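Local coordinates for Carboxylesterase/phospholipase family protein (Francisella tularensis subsp. tularensis, PDB 4F21) that probably hydrolyses carboxylic esters as a serine hydrolase of the alpha/beta-hydrolase superfamily, at residues E217-V222 against I233-N238; G84-A89 against D194-E199. One frame throughout, in Å; residues are numbered along the deposited sequence.

Contact 1: E217-V222 against I233-N238; sequences EYKHYV and IKDISN
D235, on the helix, reaches out to two side chains of the strand, K219 and Y221, which stand two residues apart on the same strand face. Followed outward, D235 first meets the phenol: its CB lies 3.5 Å from Y221 OH. The next atom, CG, is near both partners, 3.6 Å from Y221 OH and 3.8 Å from K219 NZ. At the end of the carboxylate the oxygens differ. OD2 accepts a hydrogen bond from Y221 OH (3.0 Å) on its anti lone pair, the one directed away from OD1, and approaches the tyrosine at the ring's edge near its plane. The ring and carboxylate planes are turned 50° from each other. OD2 also rests against the aliphatic part of the lysine, 3.5 Å from K219 CD.

The salt bridge is long, K219 NZ to D235 OD2 measuring 3.8 Å. K219 sets CG beside its backbone N (chi1 -48°) and then runs extended, so the chain passes the carboxylate and carries its ammonium on toward the helix backbone. There a water accepts from K219 NZ (3.0 Å) and donates to D235 O (3.0 Å), giving the lysine a second, indirect hold on the same residue.

Y221 also packs on E231 and E232, one turn earlier on the helix. Backbone bonds from K219 to V188 and H190 tie the strand to its neighbour 186-191, and on the other face Y218 meets helix 199-210. The arrangement is a partly solvent-exposed polar link between the outermost strand, 216-221, and the C-terminal helix, 230-243, which follows it in the alpha/beta-hydrolase fold.

Contact 2: G84-A89 against D194-E199; sequences GMQMRA and DQVLPE
The Q86 carboxamide meets V196 with its nitrogen foremost: V196 O rises out of the amide plane on one side, and the methyl V196 CG1 lies 3.4 Å from Q86 NE2. The side chains cross at about a right angle. Q86 is extended beyond CG (chi2 -176°), which carries the amide across to the loop. The modelled distance from Q86 NE2 to V196 O, 2.4 Å, is too short and too poorly angled to be trusted as a bond.

The second flat group, the D194 carboxylate, holds the loop in shape. Its OD1 takes two backbone N-H groups from the same face: V196 N at 2.9 Å, on the anti side and 30° out of the plane, and L197 N at 2.9 Å, from well above it. V196 N makes the Asx turn, and the added bond from L197 N completes an Asx motif. D194 OD2 is hydrogen-bonded to H226 ND1, consistent with a Ser-His-Asp triad with S140.

Deeper in, M85 bends at chi2 (58°) and brings its CE to within 4.1 Å of L197 CD1, an apolar touch between buried residues; M85 also packs on Y166. L197 O accepts from H190 NE2. The contact thus sets the short helix 82-88 against the loop that leaves strand 186-191 and leads into helix 199-210.

The two contacts lie about 22 Å apart between centres, and both segments of contact 2 come earlier in the chain than those of contact 1. They nevertheless touch through E199, at the end of the 194-199 loop: Y218 OH packs 3.1 Å from E199 CG and makes a weak hydrogen bond to E199 OE1, and H220 CG lies 3.2 Å from E199 OE1. Y218 and H220 belong to the strand that bears K219 and Y221. The likely active site links them as well. H226 sits in the connection between strand 216-221 and helix 230-243, and pairs with D194 of contact 2, so the probable triad draws its acid and its histidine from the loops after successive strands of the sheet.

Contact 1: E217-V222 against I233-N238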
ATOM      1  N   GLU A 217       9.572   6.977  -5.907  1.00 25.63           N
ATOM      2  CA  GLU A 217      10.072   8.056  -5.067  1.00 23.49           C
ATOM      3  C   GLU A 217      10.175   7.561  -3.635  1.00 18.74           C
ATOM      4  O   GLU A 217       9.184   7.123  -3.055  1.00 44.00           O
ATOM      5  CB  GLU A 217       9.121   9.254  -5.104  1.00 25.94           C
ATOM      6  CG  GLU A 217       9.191  10.106  -6.359  1.00 41.17           C
ATOM      7  CD  GLU A 217       8.111  11.171  -6.378  1.00 47.08           C
ATOM      8  OE1 GLU A 217       6.949  10.841  -6.053  1.00 33.45           O
ATOM      9  OE2 GLU A 217       8.424  12.337  -6.707  1.00 29.65           O
ATOM     10  N   TYR A 218      11.373   7.618  -3.065  1.00 21.61           N
ATOM     11  CA  TYR A 218      11.546   7.251  -1.667  1.00 21.25           C
ATOM     12  C   TYR A 218      11.591   8.503  -0.797  1.00 31.61           C
ATOM     13  O   TYR A 218      12.502   9.324  -0.918  1.00 67.58           O
ATOM     14  CB  TYR A 218      12.807   6.408  -1.462  1.00 38.03           C
ATOM     15  CG  TYR A 218      12.991   5.951  -0.032  1.00 45.96           C
ATOM     16  CD1 TYR A 218      12.457   4.747   0.405  1.00 33.34           C
ATOM     17  CD2 TYR A 218      13.686   6.731   0.886  1.00 51.89           C
ATOM     18  CE1 TYR A 218      12.614   4.331   1.710  1.00 41.31           C
ATOM     19  CE2 TYR A 218      13.846   6.325   2.191  1.00 49.07           C
ATOM     20  CZ  TYR A 218      13.309   5.125   2.600  1.00 55.55           C
ATOM     21  OH  TYR A 218      13.469   4.715   3.902  1.00 71.21           O
ATOM     22  N   LYS A 219      10.603   8.644   0.079  1.00 29.77           N
ATOM     23  CA  LYS A 219      10.501   9.819   0.932  1.00 37.83           C
ATOM     24  C   LYS A 219      10.476   9.440   2.409  1.00 46.74           C
ATOM     25  O   LYS A 219       9.429   9.078   2.945  1.00 50.30           O
ATOM     26  CB  LYS A 219       9.248  10.624   0.572  1.00 19.69           C
ATOM     27  CG  LYS A 219       9.091  10.868  -0.917  1.00 15.99           C
ATOM     28  CD  LYS A 219       8.176  12.040  -1.203  1.00 29.62           C
ATOM     29  CE  LYS A 219       8.248  12.431  -2.669  1.00 38.85           C
ATOM     30  NZ  LYS A 219       7.518  13.697  -2.945  1.00 57.10           N
ATOM     31  N   HIS A 220      11.628   9.520   3.070  1.00 56.56           N
ATOM     32  CA  HIS A 220      11.682   9.240   4.501  1.00 51.22           C
ATOM     33  C   HIS A 220      11.567  10.518   5.326  1.00 34.27           C
ATOM     34  O   HIS A 220      11.973  11.591   4.883  1.00 40.70           O
ATOM     35  CB  HIS A 220      12.940   8.446   4.882  1.00 61.41           C
ATOM     36  CG  HIS A 220      14.206   9.242   4.832  1.00 54.11           C
ATOM     37  ND1 HIS A 220      15.164   9.057   3.857  1.00 51.16           N
ATOM     38  CD2 HIS A 220      14.684  10.213   5.647  1.00 30.04           C
ATOM     39  CE1 HIS A 220      16.170   9.884   4.069  1.00 46.23           C
ATOM     40  NE2 HIS A 220      15.902  10.601   5.146  1.00 29.09           N
ATOM     41  N   TYR A 221      11.012  10.393   6.527  1.00 38.04           N
ATOM     42  CA  TYR A 221      10.785  11.550   7.388  1.00 52.41           C
ATOM     43  C   TYR A 221      11.541  11.425   8.710  1.00 27.27           C
ATOM     44  O   TYR A 221      11.329  10.484   9.471  1.00 32.26           O
ATOM     45  CB  TYR A 221       9.283  11.746   7.629  1.00 59.19           C
ATOM     46  CG  TYR A 221       8.501  11.945   6.349  1.00 51.30           C
ATOM     47  CD1 TYR A 221       8.057  10.858   5.604  1.00 55.98           C
ATOM     48  CD2 TYR A 221       8.222  13.219   5.876  1.00 44.32           C
ATOM     49  CE1 TYR A 221       7.354  11.033   4.426  1.00 47.12           C
ATOM     50  CE2 TYR A 221       7.517  13.405   4.699  1.00 47.60           C
ATOM     51  CZ  TYR A 221       7.086  12.309   3.978  1.00 41.56           C
ATOM     52  OH  TYR A 221       6.385  12.487   2.809  1.00 33.25           O
ATOM     53  N   VAL A 222      12.434  12.374   8.970  1.00  8.13           N
ATOM     54  CA  VAL A 222      13.241  12.349  10.182  1.00 35.84           C
ATOM     55  C   VAL A 222      12.346  12.519  11.402  1.00 44.01           C
ATOM     56  O   VAL A 222      11.335  13.219  11.347  1.00 53.96           O
ATOM     57  CB  VAL A 222      14.322  13.452  10.168  1.00 57.89           C
ATOM     58  CG1 VAL A 222      15.345  13.223  11.284  1.00  8.46           C
ATOM     59  CG2 VAL A 222      15.012  13.498   8.813  1.00 57.36           C
ATOM     60  N   ILE A 233       1.353  13.852   4.714  1.00 32.75           N
ATOM     61  CA  ILE A 233      -0.010  13.993   4.209  1.00 24.88           C
ATOM     62  C   ILE A 233      -0.030  14.916   2.994  1.00 14.19           C
ATOM     63  O   ILE A 233      -0.683  14.631   1.985  1.00 22.01           O
ATOM     64  CB  ILE A 233      -0.960  14.520   5.298  1.00 43.05           C
ATOM     65  CG1 ILE A 233      -1.401  13.376   6.211  1.00 48.44           C
ATOM     66  CG2 ILE A 233      -2.186  15.149   4.684  1.00 70.56           C
ATOM     67  CD1 ILE A 233      -2.269  12.355   5.516  1.00  5.32           C
ATOM     68  N   LYS A 234       0.712  16.015   3.097  1.00 39.27           N
ATOM     69  CA  LYS A 234       0.893  16.916   1.964  1.00 30.40           C
ATOM     70  C   LYS A 234       1.468  16.173   0.759  1.00 58.35           C
ATOM     71  O   LYS A 234       0.981  16.333  -0.362  1.00 63.55           O
ATOM     72  CB  LYS A 234       1.810  18.086   2.338  1.00 23.98           C
ATOM     73  CG  LYS A 234       2.124  19.015   1.176  1.00 56.15           C
ATOM     74  CD  LYS A 234       3.386  19.829   1.424  1.00 78.00           C
ATOM     75  CE  LYS A 234       3.717  20.689   0.209  1.00 91.07           C
ATOM     76  NZ  LYS A 234       5.042  21.360   0.333  1.00 86.65           N
ATOM     77  N   ASP A 235       2.497  15.358   0.990  1.00 24.60           N
ATOM     78  CA  ASP A 235       3.127  14.620  -0.106  1.00 26.72           C
ATOM     79  C   ASP A 235       2.207  13.568  -0.743  1.00 57.46           C
ATOM     80  O   ASP A 235       2.271  13.319  -1.946  1.00 78.24           O
ATOM     81  CB  ASP A 235       4.437  13.972   0.348  1.00 26.05           C
ATOM     82  CG  ASP A 235       5.632  14.888   0.170  1.00 40.60           C
ATOM     83  OD1 ASP A 235       5.493  15.918  -0.522  1.00 36.20           O
ATOM     84  OD2 ASP A 235       6.713  14.564   0.712  1.00 26.23           O
ATOM     85  N   ILE A 236       1.370  12.946   0.080  1.00 35.07           N
ATOM     86  CA  ILE A 236       0.397  11.957  -0.366  1.00 10.59           C
ATOM     87  C   ILE A 236      -0.623  12.638  -1.266  1.00 27.90           C
ATOM     88  O   ILE A 236      -0.909  12.179  -2.383  1.00 42.19           O
ATOM     89  CB  ILE A 236      -0.337  11.347   0.844  1.00 16.47           C
ATOM     90  CG1 ILE A 236       0.599  10.435   1.640  1.00 10.87           C
ATOM     91  CG2 ILE A 236      -1.571  10.580   0.403  1.00 31.75           C
ATOM     92  CD1 ILE A 236      -0.002   9.955   2.930  1.00 11.18           C
ATOM     93  N   SER A 237      -1.167  13.739  -0.752  1.00 65.86           N
ATOM     94  CA  SER A 237      -2.047  14.614  -1.513  1.00 53.13           C
ATOM     95  C   SER A 237      -1.425  14.921  -2.867  1.00 60.61           C
ATOM     96  O   SER A 237      -2.028  14.681  -3.913  1.00 64.49           O
ATOM     97  CB  SER A 237      -2.278  15.913  -0.740  1.00 39.42           C
ATOM     98  OG  SER A 237      -2.590  16.979  -1.617  1.00 34.85           O
ATOM     99  N   ASN A 238      -0.196  15.424  -2.839  1.00 48.43           N
ATOM    100  CA  ASN A 238       0.514  15.761  -4.062  1.00 37.30           C
ATOM    101  C   ASN A 238       0.724  14.565  -4.999  1.00 31.72           C
ATOM    102  O   ASN A 238       0.786  14.732  -6.217  1.00 28.47           O
ATOM    103  CB  ASN A 238       1.836  16.468  -3.741  1.00 35.18           C
ATOM    104  CG  ASN A 238       1.628  17.888  -3.243  1.00 33.28           C
ATOM    105  OD1 ASN A 238       2.064  18.251  -2.150  1.00 19.89           O
ATOM    106  ND2 ASN A 238       0.951  18.700  -4.044  1.00 31.10           N
TER
HETATM  107  O   HOH W   1       4.613  13.869  -3.704  1.00 15.17           O

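Contact 2: G84-A89 against D194-E199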
ATOM      1  N   GLY A  84       4.630 -13.751  13.036  1.00 46.80           N
ATOM      2  CA  GLY A  84       5.951 -14.349  12.945  1.00 39.67           C
ATOM      3  C   GLY A  84       7.034 -13.298  12.804  1.00 41.80           C
ATOM      4  O   GLY A  84       8.055 -13.335  13.504  1.00 36.76           O
ATOM      5  N   MET A  85       6.790 -12.354  11.900  1.00 59.35           N
ATOM      6  CA  MET A  85       7.653 -11.195  11.702  1.00 62.85           C
ATOM      7  C   MET A  85       8.042 -10.539  13.027  1.00 52.74           C
ATOM      8  O   MET A  85       9.212 -10.540  13.406  1.00 28.41           O
ATOM      9  CB  MET A  85       6.964 -10.181  10.781  1.00 54.68           C
ATOM     10  CG  MET A  85       7.517  -8.761  10.846  1.00 32.52           C
ATOM     11  SD  MET A  85       9.270  -8.647  10.453  1.00 66.91           S
ATOM     12  CE  MET A  85       9.524  -6.883  10.620  1.00 20.71           C
ATOM     13  N   GLN A  86       7.057 -10.000  13.739  1.00 54.90           N
ATOM     14  CA  GLN A  86       7.330  -9.309  14.994  1.00 48.55           C
ATOM     15  C   GLN A  86       7.040 -10.166  16.222  1.00 36.13           C
ATOM     16  O   GLN A  86       6.423  -9.712  17.185  1.00 53.99           O
ATOM     17  CB  GLN A  86       6.577  -7.980  15.060  1.00 75.07           C
ATOM     18  CG  GLN A  86       7.075  -6.956  14.057  1.00 98.80           C
ATOM     19  CD  GLN A  86       6.388  -5.614  14.196  1.00 99.28           C
ATOM     20  OE1 GLN A  86       5.487  -5.442  15.019  1.00119.10           O
ATOM     21  NE2 GLN A  86       6.811  -4.651  13.387  1.00 65.52           N
ATOM     22  N   MET A  87       7.483 -11.416  16.166  1.00 35.35           N
ATOM     23  CA  MET A  87       7.576 -12.261  17.346  1.00 39.99           C
ATOM     24  C   MET A  87       8.904 -13.003  17.310  1.00 47.91           C
ATOM     25  O   MET A  87       9.474 -13.321  18.351  1.00 44.65           O
ATOM     26  CB  MET A  87       6.413 -13.252  17.426  1.00 42.73           C
ATOM     27  CG  MET A  87       5.104 -12.641  17.900  1.00 52.57           C
ATOM     28  N   ARG A  88       9.401 -13.263  16.103  1.00 64.53           N
ATOM     29  CA  ARG A  88      10.665 -13.980  15.954  1.00 57.42           C
ATOM     30  C   ARG A  88      11.873 -13.055  15.847  1.00 58.39           C
ATOM     31  O   ARG A  88      12.874 -13.249  16.536  1.00 67.06           O
ATOM     32  CB  ARG A  88      10.625 -14.898  14.734  1.00 57.05           C
ATOM     33  CG  ARG A  88       9.466 -15.866  14.702  1.00 64.65           C
ATOM     34  CD  ARG A  88       9.822 -17.082  13.874  1.00 60.90           C
ATOM     35  NE  ARG A  88       9.902 -18.279  14.702  1.00 51.68           N
ATOM     36  CZ  ARG A  88      10.455 -19.421  14.316  1.00 45.66           C
ATOM     37  NH1 ARG A  88      10.993 -19.523  13.109  1.00 64.86           N
ATOM     38  NH2 ARG A  88      10.478 -20.459  15.142  1.00 28.78           N
ATOM     39  N   ALA A  89      11.775 -12.054  14.977  1.00 84.93           N
ATOM     40  CA  ALA A  89      12.910 -11.190  14.651  1.00 96.48           C
ATOM     41  C   ALA A  89      13.433 -10.383  15.838  1.00 91.36           C
ATOM     42  O   ALA A  89      12.718 -10.154  16.814  1.00 96.46           O
ATOM     43  CB  ALA A  89      12.551 -10.262  13.502  1.00 96.40           C
ATOM     44  N   ASP A 194      11.298   4.832  13.346  1.00 42.25           N
ATOM     45  CA  ASP A 194      10.391   3.701  13.479  1.00 12.91           C
ATOM     46  C   ASP A 194      11.106   2.536  14.152  1.00 28.75           C
ATOM     47  O   ASP A 194      12.123   2.055  13.654  1.00 27.71           O
ATOM     48  CB  ASP A 194       9.871   3.273  12.106  1.00 38.82           C
ATOM     49  CG  ASP A 194       8.580   2.479  12.191  1.00 58.12           C
ATOM     50  OD1 ASP A 194       8.289   1.923  13.271  1.00 86.33           O
ATOM     51  OD2 ASP A 194       7.854   2.410  11.175  1.00 19.25           O
ATOM     52  N   GLN A 195      10.573   2.093  15.287  1.00 38.37           N
ATOM     53  CA  GLN A 195      11.135   0.966  16.023  1.00 18.77           C
ATOM     54  C   GLN A 195      10.213  -0.237  15.923  1.00 13.71           C
ATOM     55  O   GLN A 195      10.490  -1.298  16.480  1.00 16.38           O
ATOM     56  CB  GLN A 195      11.355   1.332  17.492  1.00 36.77           C
ATOM     57  CG  GLN A 195      12.545   2.252  17.747  1.00 63.06           C
ATOM     58  CD  GLN A 195      12.651   2.681  19.205  1.00 67.98           C
ATOM     59  OE1 GLN A 195      11.654   2.697  19.930  1.00 80.49           O
ATOM     60  NE2 GLN A 195      13.862   3.026  19.640  1.00 18.74           N
ATOM     61  N   VAL A 196       9.099  -0.049  15.225  1.00 25.17           N
ATOM     62  CA  VAL A 196       8.169  -1.132  14.938  1.00 31.08           C
ATOM     63  C   VAL A 196       8.503  -1.724  13.569  1.00 22.15           C
ATOM     64  O   VAL A 196       8.516  -2.943  13.382  1.00 25.75           O
ATOM     65  CB  VAL A 196       6.700  -0.628  14.961  1.00 55.78           C
ATOM     66  CG1 VAL A 196       5.799  -1.515  14.114  1.00 28.44           C
ATOM     67  CG2 VAL A 196       6.182  -0.530  16.394  1.00  9.24           C
ATOM     68  N   LEU A 197       8.797  -0.842  12.620  1.00 22.98           N
ATOM     69  CA  LEU A 197       9.138  -1.239  11.263  1.00 24.24           C
ATOM     70  C   LEU A 197      10.271  -0.337  10.773  1.00 32.88           C
ATOM     71  O   LEU A 197      10.021   0.672  10.115  1.00 47.25           O
ATOM     72  CB  LEU A 197       7.903  -1.108  10.368  1.00 37.20           C
ATOM     73  CG  LEU A 197       7.751  -1.984   9.123  1.00 46.62           C
ATOM     74  CD1 LEU A 197       8.691  -3.172   9.160  1.00 55.90           C
ATOM     75  CD2 LEU A 197       6.311  -2.459   9.012  1.00 31.53           C
ATOM     76  N   PRO A 198      11.524  -0.697  11.108  1.00 43.06           N
ATOM     77  CA  PRO A 198      12.729   0.113  10.873  1.00 31.23           C
ATOM     78  C   PRO A 198      12.878   0.607   9.433  1.00 21.84           C
ATOM     79  O   PRO A 198      12.319   0.011   8.515  1.00 16.03           O
ATOM     80  CB  PRO A 198      13.866  -0.846  11.238  1.00 46.32           C
ATOM     81  CG  PRO A 198      13.263  -1.761  12.245  1.00 43.70           C
ATOM     82  CD  PRO A 198      11.847  -1.968  11.780  1.00 51.77           C
ATOM     83  N   GLU A 199      13.645   1.681   9.251  1.00 31.67           N
ATOM     84  CA  GLU A 199      13.733   2.375   7.967  1.00 26.60           C
ATOM     85  C   GLU A 199      14.417   1.570   6.861  1.00 25.42           C
ATOM     86  O   GLU A 199      14.048   1.678   5.686  1.00 28.50           O
ATOM     87  CB  GLU A 199      14.436   3.727   8.138  1.00 37.74           C
ATOM     88  CG  GLU A 199      14.323   4.630   6.920  1.00 52.31           C
ATOM     89  CD  GLU A 199      15.269   5.811   6.960  1.00 46.86           C
ATOM     90  OE1 GLU A 199      15.376   6.516   5.935  1.00 58.46           O
ATOM     91  OE2 GLU A 199      15.905   6.034   8.011  1.00 37.65           O
TER